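Local coordinates for UDP-N-acetylglucosamine 4-epimerase (Bacillus cereus, PDB 3M2P), which probably interconverts UDP-N-acetylglucosamine and its 4-epimer, as a nucleotide-binding member of the NAD(P)-dependent epimerase/dehydratase family, at residues Asn85-Asp94 and Ser136-Tyr147; Phe199-Ser208 and Phe276-Ala285. All blocks are in the same frame, centred on the assembly; numbering follows the deposited sequence.

Interaction 1 of 2, residues Asn85-Asp94 and Ser136-Tyr147; sequences NEILTQNLYD and SKLACEHIGNIY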
# COMPACT_ATOMS: atom_id res chain seq x y z
N ASN A 85 5.65 -5.49 -10.92
CA ASN A 85 4.24 -5.19 -11.08
C ASN A 85 3.95 -3.70 -11.04
O ASN A 85 3.37 -3.15 -11.97
CB ASN A 85 3.44 -5.84 -9.97
CG ASN A 85 2.91 -7.18 -10.36
OD1 ASN A 85 3.26 -8.20 -9.76
ND2 ASN A 85 2.07 -7.20 -11.39
N GLU A 86 4.33 -3.06 -9.95
CA GLU A 86 4.14 -1.63 -9.81
C GLU A 86 4.54 -0.92 -11.11
O GLU A 86 3.77 -0.16 -11.68
CB GLU A 86 4.87 -1.11 -8.57
CG GLU A 86 4.33 -1.74 -7.29
CD GLU A 86 4.89 -1.13 -6.02
OE1 GLU A 86 5.53 -0.06 -6.09
OE2 GLU A 86 4.68 -1.73 -4.93
N ILE A 87 5.73 -1.23 -11.59
CA ILE A 87 6.21 -0.72 -12.87
C ILE A 87 5.29 -1.10 -14.04
O ILE A 87 4.92 -0.26 -14.84
CB ILE A 87 7.67 -1.21 -13.14
CG1 ILE A 87 8.64 -0.48 -12.22
CG2 ILE A 87 8.06 -1.07 -14.60
CD1 ILE A 87 10.04 -0.76 -12.52
N LEU A 88 4.91 -2.37 -14.12
CA LEU A 88 4.07 -2.84 -15.20
C LEU A 88 2.78 -2.03 -15.21
O LEU A 88 2.25 -1.69 -16.26
CB LEU A 88 3.78 -4.34 -15.02
CG LEU A 88 3.02 -5.08 -16.14
CD1 LEU A 88 3.11 -6.57 -15.97
CD2 LEU A 88 1.56 -4.65 -16.22
N THR A 89 2.28 -1.73 -14.01
CA THR A 89 1.04 -1.00 -13.84
C THR A 89 1.16 0.41 -14.41
O THR A 89 0.43 0.76 -15.33
CB THR A 89 0.60 -1.01 -12.36
OG1 THR A 89 -0.00 -2.28 -12.07
CG2 THR A 89 -0.42 0.08 -12.07
N GLN A 90 2.08 1.21 -13.88
CA GLN A 90 2.34 2.55 -14.40
C GLN A 90 2.59 2.60 -15.90
O GLN A 90 2.18 3.54 -16.57
CB GLN A 90 3.48 3.26 -13.68
CG GLN A 90 3.63 4.71 -14.11
CD GLN A 90 4.55 5.50 -13.21
OE1 GLN A 90 5.54 4.98 -12.70
NE2 GLN A 90 4.23 6.77 -13.00
N ASN A 91 3.26 1.59 -16.44
CA ASN A 91 3.48 1.52 -17.88
C ASN A 91 2.16 1.48 -18.59
O ASN A 91 1.89 2.24 -19.52
CB ASN A 91 4.27 0.27 -18.26
CG ASN A 91 5.75 0.39 -17.98
OD1 ASN A 91 6.45 -0.61 -17.95
ND2 ASN A 91 6.22 1.61 -17.76
N LEU A 92 1.33 0.54 -18.14
CA LEU A 92 0.01 0.31 -18.71
C LEU A 92 -0.84 1.58 -18.71
O LEU A 92 -1.44 1.92 -19.72
CB LEU A 92 -0.70 -0.79 -17.92
CG LEU A 92 -1.98 -1.32 -18.53
CD1 LEU A 92 -1.68 -2.11 -19.79
CD2 LEU A 92 -2.70 -2.15 -17.49
N TYR A 93 -0.88 2.29 -17.58
CA TYR A 93 -1.67 3.51 -17.51
C TYR A 93 -1.08 4.61 -18.41
O TYR A 93 -1.83 5.35 -19.05
CB TYR A 93 -1.88 3.98 -16.07
CG TYR A 93 -2.58 2.95 -15.20
CD1 TYR A 93 -3.25 1.86 -15.76
CD2 TYR A 93 -2.60 3.08 -13.81
CE1 TYR A 93 -3.89 0.92 -14.96
CE2 TYR A 93 -3.23 2.15 -13.02
CZ TYR A 93 -3.87 1.07 -13.59
OH TYR A 93 -4.51 0.15 -12.79
N ASP A 94 0.25 4.69 -18.46
CA ASP A 94 0.94 5.59 -19.39
C ASP A 94 0.53 5.29 -20.83
O ASP A 94 0.27 6.19 -21.63
CB ASP A 94 2.46 5.43 -19.28
CG ASP A 94 3.09 6.36 -18.26
OD1 ASP A 94 2.41 7.27 -17.76
OD2 ASP A 94 4.29 6.18 -17.96
N SER A 136 1.76 -3.96 -1.96
CA SER A 136 1.91 -3.73 -3.40
C SER A 136 0.59 -3.41 -4.09
O SER A 136 0.48 -2.40 -4.77
CB SER A 136 2.56 -4.94 -4.08
OG SER A 136 2.84 -4.65 -5.44
N LYS A 137 -0.38 -4.29 -3.94
CA LYS A 137 -1.69 -4.11 -4.54
C LYS A 137 -2.20 -2.72 -4.19
O LYS A 137 -2.67 -1.97 -5.06
CB LYS A 137 -2.65 -5.18 -4.04
CG LYS A 137 -2.53 -6.50 -4.77
CD LYS A 137 -3.05 -6.36 -6.17
CE LYS A 137 -2.61 -7.51 -7.04
NZ LYS A 137 -2.41 -7.05 -8.46
N LEU A 138 -2.10 -2.38 -2.92
CA LEU A 138 -2.47 -1.07 -2.41
C LEU A 138 -1.73 0.08 -3.13
O LEU A 138 -2.27 1.16 -3.31
CB LEU A 138 -2.20 -1.03 -0.90
CG LEU A 138 -2.86 -0.03 0.05
CD1 LEU A 138 -2.33 -0.28 1.44
CD2 LEU A 138 -2.59 1.40 -0.35
N ALA A 139 -0.49 -0.16 -3.54
CA ALA A 139 0.31 0.85 -4.22
C ALA A 139 -0.16 1.07 -5.65
O ALA A 139 -0.27 2.20 -6.12
CB ALA A 139 1.78 0.46 -4.20
N CYS A 140 -0.46 -0.03 -6.34
CA CYS A 140 -0.96 0.02 -7.71
C CYS A 140 -2.33 0.70 -7.78
O CYS A 140 -2.68 1.31 -8.78
CB CYS A 140 -1.03 -1.38 -8.31
SG CYS A 140 0.57 -2.20 -8.52
N GLU A 141 -3.10 0.57 -6.70
CA GLU A 141 -4.39 1.23 -6.57
C GLU A 141 -4.25 2.74 -6.63
O GLU A 141 -4.98 3.42 -7.35
CB GLU A 141 -5.04 0.88 -5.24
CG GLU A 141 -5.85 -0.38 -5.24
CD GLU A 141 -6.68 -0.46 -3.98
OE1 GLU A 141 -6.83 0.61 -3.35
OE2 GLU A 141 -7.17 -1.56 -3.63
N HIS A 142 -3.31 3.28 -5.86
CA HIS A 142 -3.05 4.71 -5.87
C HIS A 142 -2.33 5.19 -7.13
O HIS A 142 -2.50 6.34 -7.54
CB HIS A 142 -2.32 5.11 -4.59
CG HIS A 142 -3.19 5.02 -3.38
ND1 HIS A 142 -4.14 5.97 -3.08
CD2 HIS A 142 -3.28 4.07 -2.42
CE1 HIS A 142 -4.76 5.62 -1.96
NE2 HIS A 142 -4.27 4.47 -1.55
N ILE A 143 -1.55 4.32 -7.76
CA ILE A 143 -1.02 4.64 -9.07
C ILE A 143 -2.18 4.98 -10.01
O ILE A 143 -2.19 6.03 -10.65
CB ILE A 143 -0.15 3.51 -9.65
CG1 ILE A 143 1.14 3.37 -8.83
CG2 ILE A 143 0.14 3.75 -11.13
CD1 ILE A 143 2.10 2.31 -9.34
N GLY A 144 -3.17 4.09 -10.07
CA GLY A 144 -4.35 4.34 -10.86
C GLY A 144 -5.09 5.58 -10.40
O GLY A 144 -5.50 6.39 -11.22
N ASN A 145 -5.25 5.72 -9.08
CA ASN A 145 -5.93 6.87 -8.49
C ASN A 145 -5.33 8.15 -9.01
O ASN A 145 -6.03 9.06 -9.44
CB ASN A 145 -5.78 6.86 -6.98
CG ASN A 145 -6.59 5.78 -6.31
OD1 ASN A 145 -6.45 5.54 -5.11
ND2 ASN A 145 -7.44 5.12 -7.08
N ILE A 146 -4.01 8.22 -8.98
CA ILE A 146 -3.32 9.42 -9.42
C ILE A 146 -3.56 9.70 -10.92
O ILE A 146 -3.90 10.81 -11.30
CB ILE A 146 -1.84 9.38 -9.05
CG1 ILE A 146 -1.69 9.77 -7.58
CG2 ILE A 146 -1.05 10.32 -9.93
CD1 ILE A 146 -0.52 9.16 -6.88
N TYR A 147 -3.41 8.68 -11.76
CA TYR A 147 -3.72 8.84 -13.17
C TYR A 147 -5.17 9.22 -13.40
O TYR A 147 -5.50 9.85 -14.40
CB TYR A 147 -3.39 7.56 -13.94
CG TYR A 147 -1.94 7.48 -14.33
CD1 TYR A 147 -0.96 7.44 -13.37
CD2 TYR A 147 -1.56 7.46 -15.67
CE1 TYR A 147 0.36 7.38 -13.72
CE2 TYR A 147 -0.24 7.39 -16.02
CZ TYR A 147 0.72 7.35 -15.03
OH TYR A 147 2.05 7.27 -15.36

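Interaction 2 of 2, residues Phe199-Ser208 and Phe276-Ala285; sequences FLYAKDAAKS and FSTDYNFATA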
# COMPACT_ATOMS: atom_id res chain seq x y z
N PHE A 199 -15.60 -15.91 0.21
CA PHE A 199 -15.20 -16.59 -1.02
C PHE A 199 -16.04 -16.19 -2.23
O PHE A 199 -17.24 -16.45 -2.28
CB PHE A 199 -15.28 -18.10 -0.84
CG PHE A 199 -14.30 -18.64 0.15
CD1 PHE A 199 -14.62 -18.71 1.50
CD2 PHE A 199 -13.06 -19.10 -0.27
CE1 PHE A 199 -13.73 -19.22 2.41
CE2 PHE A 199 -12.16 -19.61 0.64
CZ PHE A 199 -12.49 -19.66 1.98
N LEU A 200 -15.40 -15.56 -3.21
CA LEU A 200 -16.08 -15.08 -4.40
C LEU A 200 -15.79 -15.97 -5.59
O LEU A 200 -14.65 -16.10 -5.99
CB LEU A 200 -15.65 -13.65 -4.72
CG LEU A 200 -16.08 -13.09 -6.07
CD1 LEU A 200 -17.57 -12.84 -6.08
CD2 LEU A 200 -15.33 -11.81 -6.36
N TYR A 201 -16.83 -16.56 -6.16
CA TYR A 201 -16.69 -17.43 -7.31
C TYR A 201 -16.08 -16.65 -8.47
O TYR A 201 -16.46 -15.51 -8.72
CB TYR A 201 -18.06 -18.01 -7.68
CG TYR A 201 -18.07 -19.07 -8.77
CD1 TYR A 201 -16.95 -19.82 -9.06
CD2 TYR A 201 -19.24 -19.34 -9.47
CE1 TYR A 201 -16.99 -20.79 -10.05
CE2 TYR A 201 -19.29 -20.31 -10.46
CZ TYR A 201 -18.16 -21.02 -10.75
OH TYR A 201 -18.22 -21.97 -11.75
N ALA A 202 -15.11 -17.25 -9.15
CA ALA A 202 -14.45 -16.60 -10.27
C ALA A 202 -15.45 -16.09 -11.31
O ALA A 202 -15.27 -15.02 -11.87
CB ALA A 202 -13.45 -17.55 -10.92
N LYS A 203 -16.51 -16.86 -11.56
CA LYS A 203 -17.52 -16.48 -12.56
C LYS A 203 -18.21 -15.17 -12.17
O LYS A 203 -18.48 -14.33 -13.02
CB LYS A 203 -18.54 -17.61 -12.70
CG LYS A 203 -18.96 -17.93 -14.10
CD LYS A 203 -18.80 -19.42 -14.36
CE LYS A 203 -20.09 -20.09 -14.86
NZ LYS A 203 -20.79 -19.33 -15.96
N ASP A 204 -18.46 -14.99 -10.88
CA ASP A 204 -19.03 -13.76 -10.34
C ASP A 204 -18.04 -12.59 -10.32
O ASP A 204 -18.44 -11.43 -10.31
CB ASP A 204 -19.54 -13.99 -8.92
CG ASP A 204 -20.84 -14.79 -8.88
OD1 ASP A 204 -21.66 -14.66 -9.82
OD2 ASP A 204 -21.03 -15.53 -7.89
N ALA A 205 -16.75 -12.90 -10.27
CA ALA A 205 -15.73 -11.87 -10.32
C ALA A 205 -15.58 -11.34 -11.74
O ALA A 205 -15.43 -10.12 -11.96
CB ALA A 205 -14.40 -12.41 -9.81
N ALA A 206 -15.63 -12.25 -12.70
CA ALA A 206 -15.64 -11.86 -14.10
C ALA A 206 -16.91 -11.08 -14.39
O ALA A 206 -16.92 -10.21 -15.26
CB ALA A 206 -15.55 -13.08 -14.99
N LYS A 207 -17.98 -11.37 -13.65
CA LYS A 207 -19.23 -10.63 -13.81
C LYS A 207 -19.07 -9.18 -13.39
O LYS A 207 -19.47 -8.27 -14.12
CB LYS A 207 -20.38 -11.28 -13.03
CG LYS A 207 -21.72 -10.52 -13.12
CD LYS A 207 -22.85 -11.33 -12.52
CE LYS A 207 -24.22 -10.69 -12.70
NZ LYS A 207 -24.66 -9.89 -11.53
N SER A 208 -18.47 -8.97 -12.22
CA SER A 208 -18.26 -7.62 -11.71
C SER A 208 -17.32 -6.81 -12.62
O SER A 208 -17.44 -5.59 -12.71
CB SER A 208 -17.73 -7.67 -10.28
OG SER A 208 -16.45 -8.28 -10.23
N PHE A 276 -24.34 -4.19 -9.00
CA PHE A 276 -23.74 -5.53 -9.05
C PHE A 276 -24.15 -6.47 -7.92
O PHE A 276 -24.14 -6.10 -6.74
CB PHE A 276 -22.20 -5.46 -9.11
CG PHE A 276 -21.55 -6.78 -8.84
CD1 PHE A 276 -21.50 -7.76 -9.83
CD2 PHE A 276 -21.02 -7.08 -7.59
CE1 PHE A 276 -20.91 -8.99 -9.59
CE2 PHE A 276 -20.42 -8.31 -7.34
CZ PHE A 276 -20.38 -9.27 -8.34
N SER A 277 -24.49 -7.70 -8.28
CA SER A 277 -24.72 -8.71 -7.27
C SER A 277 -24.28 -10.05 -7.85
O SER A 277 -24.25 -10.22 -9.06
CB SER A 277 -26.19 -8.74 -6.87
OG SER A 277 -27.02 -9.03 -7.99
N THR A 278 -23.91 -10.99 -6.98
CA THR A 278 -23.40 -12.28 -7.42
C THR A 278 -24.52 -13.18 -7.93
O THR A 278 -25.60 -13.21 -7.35
CB THR A 278 -22.74 -13.03 -6.26
OG1 THR A 278 -23.62 -13.02 -5.12
CG2 THR A 278 -21.42 -12.38 -5.90
N ASP A 279 -24.24 -13.91 -9.01
CA ASP A 279 -25.15 -14.95 -9.47
C ASP A 279 -25.15 -16.12 -8.47
O ASP A 279 -26.20 -16.66 -8.14
CB ASP A 279 -24.77 -15.44 -10.87
CG ASP A 279 -25.08 -14.43 -11.97
OD1 ASP A 279 -25.75 -13.41 -11.71
OD2 ASP A 279 -24.64 -14.66 -13.12
N TYR A 280 -23.96 -16.49 -7.99
CA TYR A 280 -23.80 -17.71 -7.19
C TYR A 280 -23.61 -17.46 -5.69
O TYR A 280 -23.34 -16.34 -5.26
CB TYR A 280 -22.63 -18.56 -7.70
CG TYR A 280 -22.74 -18.99 -9.15
CD1 TYR A 280 -22.61 -18.06 -10.18
CD2 TYR A 280 -22.97 -20.32 -9.49
CE1 TYR A 280 -22.72 -18.45 -11.52
CE2 TYR A 280 -23.08 -20.72 -10.82
CZ TYR A 280 -22.95 -19.78 -11.83
OH TYR A 280 -23.05 -20.17 -13.15
N ASN A 281 -23.79 -18.52 -4.91
CA ASN A 281 -23.39 -18.55 -3.51
C ASN A 281 -22.54 -19.81 -3.37
O ASN A 281 -22.54 -20.65 -4.28
CB ASN A 281 -24.59 -18.56 -2.57
CG ASN A 281 -25.45 -19.82 -2.71
OD1 ASN A 281 -25.11 -20.74 -3.45
ND2 ASN A 281 -26.55 -19.85 -1.98
N PHE A 282 -21.82 -19.96 -2.26
CA PHE A 282 -20.80 -21.02 -2.22
C PHE A 282 -21.30 -22.38 -2.69
O PHE A 282 -20.63 -23.04 -3.48
CB PHE A 282 -20.11 -21.12 -0.86
CG PHE A 282 -18.84 -21.92 -0.90
CD1 PHE A 282 -18.77 -23.18 -0.33
CD2 PHE A 282 -17.71 -21.42 -1.54
CE1 PHE A 282 -17.59 -23.91 -0.37
CE2 PHE A 282 -16.53 -22.15 -1.59
CZ PHE A 282 -16.47 -23.40 -1.01
N ALA A 283 -22.48 -22.79 -2.21
CA ALA A 283 -23.02 -24.13 -2.50
C ALA A 283 -23.45 -24.30 -3.96
O ALA A 283 -23.27 -25.37 -4.54
CB ALA A 283 -24.19 -24.45 -1.56
N THR A 284 -24.01 -23.24 -4.52
CA THR A 284 -24.43 -23.22 -5.92
C THR A 284 -23.21 -23.28 -6.84
O THR A 284 -23.22 -23.98 -7.85
CB THR A 284 -25.22 -21.94 -6.22
OG1 THR A 284 -26.58 -22.11 -5.80
CG2 THR A 284 -25.19 -21.63 -7.70
N ALA A 285 -22.18 -22.54 -6.47
CA ALA A 285 -20.94 -22.45 -7.23
C ALA A 285 -20.22 -23.79 -7.31
O ALA A 285 -19.73 -24.21 -8.36
CB ALA A 285 -20.04 -21.41 -6.62
O HOH W 1 -23.51 -18.10 -15.59
O HOH W 2 -21.91 -14.85 -12.48

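Interaction 1 of 2, residues Asn85-Asp94 and Ser136-Tyr147
Tyr93 and Tyr147 meet through the stem of one and the face of the other: Tyr93 CB lies over the Tyr147 ring, 3.9 Å from its centroid, in a CH-pi contact. The Tyr93 ring itself reaches across to the backbone of the second helix, where CE2 comes 3.3 Å from Gly144 CA; a glycine suits this place because no side chain stands in the way of the ring. One turn before Tyr147, Ile143 enters as a knob into the hole formed by Glu86, Thr89, Gln90 and Tyr93. Its CG2 branch meets Thr89 CG2 at 3.8 Å, while CD1 points to the carbonyl of Glu86. Cys140, small enough for the narrower end, rests SG 3.8 Å from Glu86 CA and beside Thr89, whose hydroxyl bonds to His68. The carboxylate of Glu86 then lies against the methyl of Ala139, with OE2 3.7 Å from CB, and takes a weak hydrogen bond from Ser136 OG.

At the other end Gln90 places CG opposite its backbone N (chi1 -173°) and runs on extended, which carries its amide to the rim of Tyr147. The amide and ring planes are 73° apart, and NE2 donates to Tyr147 OH over 3.3 Å. NE2 also bonds to Gly77 O of the second subunit, and OE1 accepts from Ile79 N there, so the amide is fixed in rotation. A further step from Tyr147 OH to Asp94 OD1 is doubtful, the modelled separation being too short to trust.

The axes of the two segments approach to 9.7 Å, inclined by 17°. An apolar centre around Ile143 thus has polar groups toward both ends, and the Gln90 amide bonds Tyr147 and the second subunit at once.

Interaction 2 of 2, residues Phe199-Ser208 and Phe276-Ala285
The ring of Tyr201 is held between two aliphatic groups, Lys203 CB on one face and Ala285 CB on the other, the latter 3.9 Å from the ring centroid in a CH-pi contact. Its edge is turned to the face of Tyr280 in an edge-to-face pair, planes 80° apart, with Tyr201 CE2 above the middle of the Tyr280 ring. Both hydroxyls bond to Glu288. Phe276 carries Ser208 CB over one face, 3.7 Å from the centroid, and has Lys207 CG at its edge; the backbone N of Thr278 lies over the opposite face. Phe199 and Phe282 pack obliquely, CB of the first 4.2 Å from CD2 of the second.

Between the aromatic groups Asp204 holds the loop by its backbone. Its OD1, at the edge of the Tyr280 ring, accepts from Asp279 N at 2.8 Å, met from above the carboxylate plane, and OD2 uses its syn lone pair for Tyr280 N at 3.1 Å. An acid suits this position because its two oxygens serve successive amides. A water donating to both Asp204 OD1 and Asp279 OD2 bridges the carboxylates and probably eases their repulsion. Lys207, with CG anti to the backbone N (chi1 178°), runs straight along Phe276 and bends only at its last torsion, bringing NZ to donate to Ser277 O; it forms a long salt bridge with Asp279.

Asn281 N-caps helix 282-293, its OD1 accepting from Thr284 N. That helix meets strand 197-201 through Phe282 on Phe199 and Ala285 on Tyr201; both also touch Tyr164 of the adjacent parallel strand 154-164. Helix 13-24 flanks helix 202-212, and Val235 of helix 232-242 meets Phe199 and Phe282.

Overall arrangement
Both segments of interaction 1 precede those of interaction 2 in the chain, and the contacts lie on opposite sides of its centre, about 26 Å apart between centres and about 13 Å between nearest atoms. What they share is the central sheet of the Rossmann-type fold: Tyr93 of interaction 1 packs on strands 65-68, 103-109 and 154-164, while strand 197-201 of interaction 2 pairs with 154-164. Interaction 1 joins the two helices that face the second subunit, as in the four-helix dimer interface of related enzymes. Interaction 2 binds the C-terminal part of the chain to the nucleotide-binding core. Asn85 of interaction 1 adjoins Thr72, and Tyr201 of interaction 2 lies about 7 Å from Phe13 between side chains; Thr72 and Phe13 bind UDP.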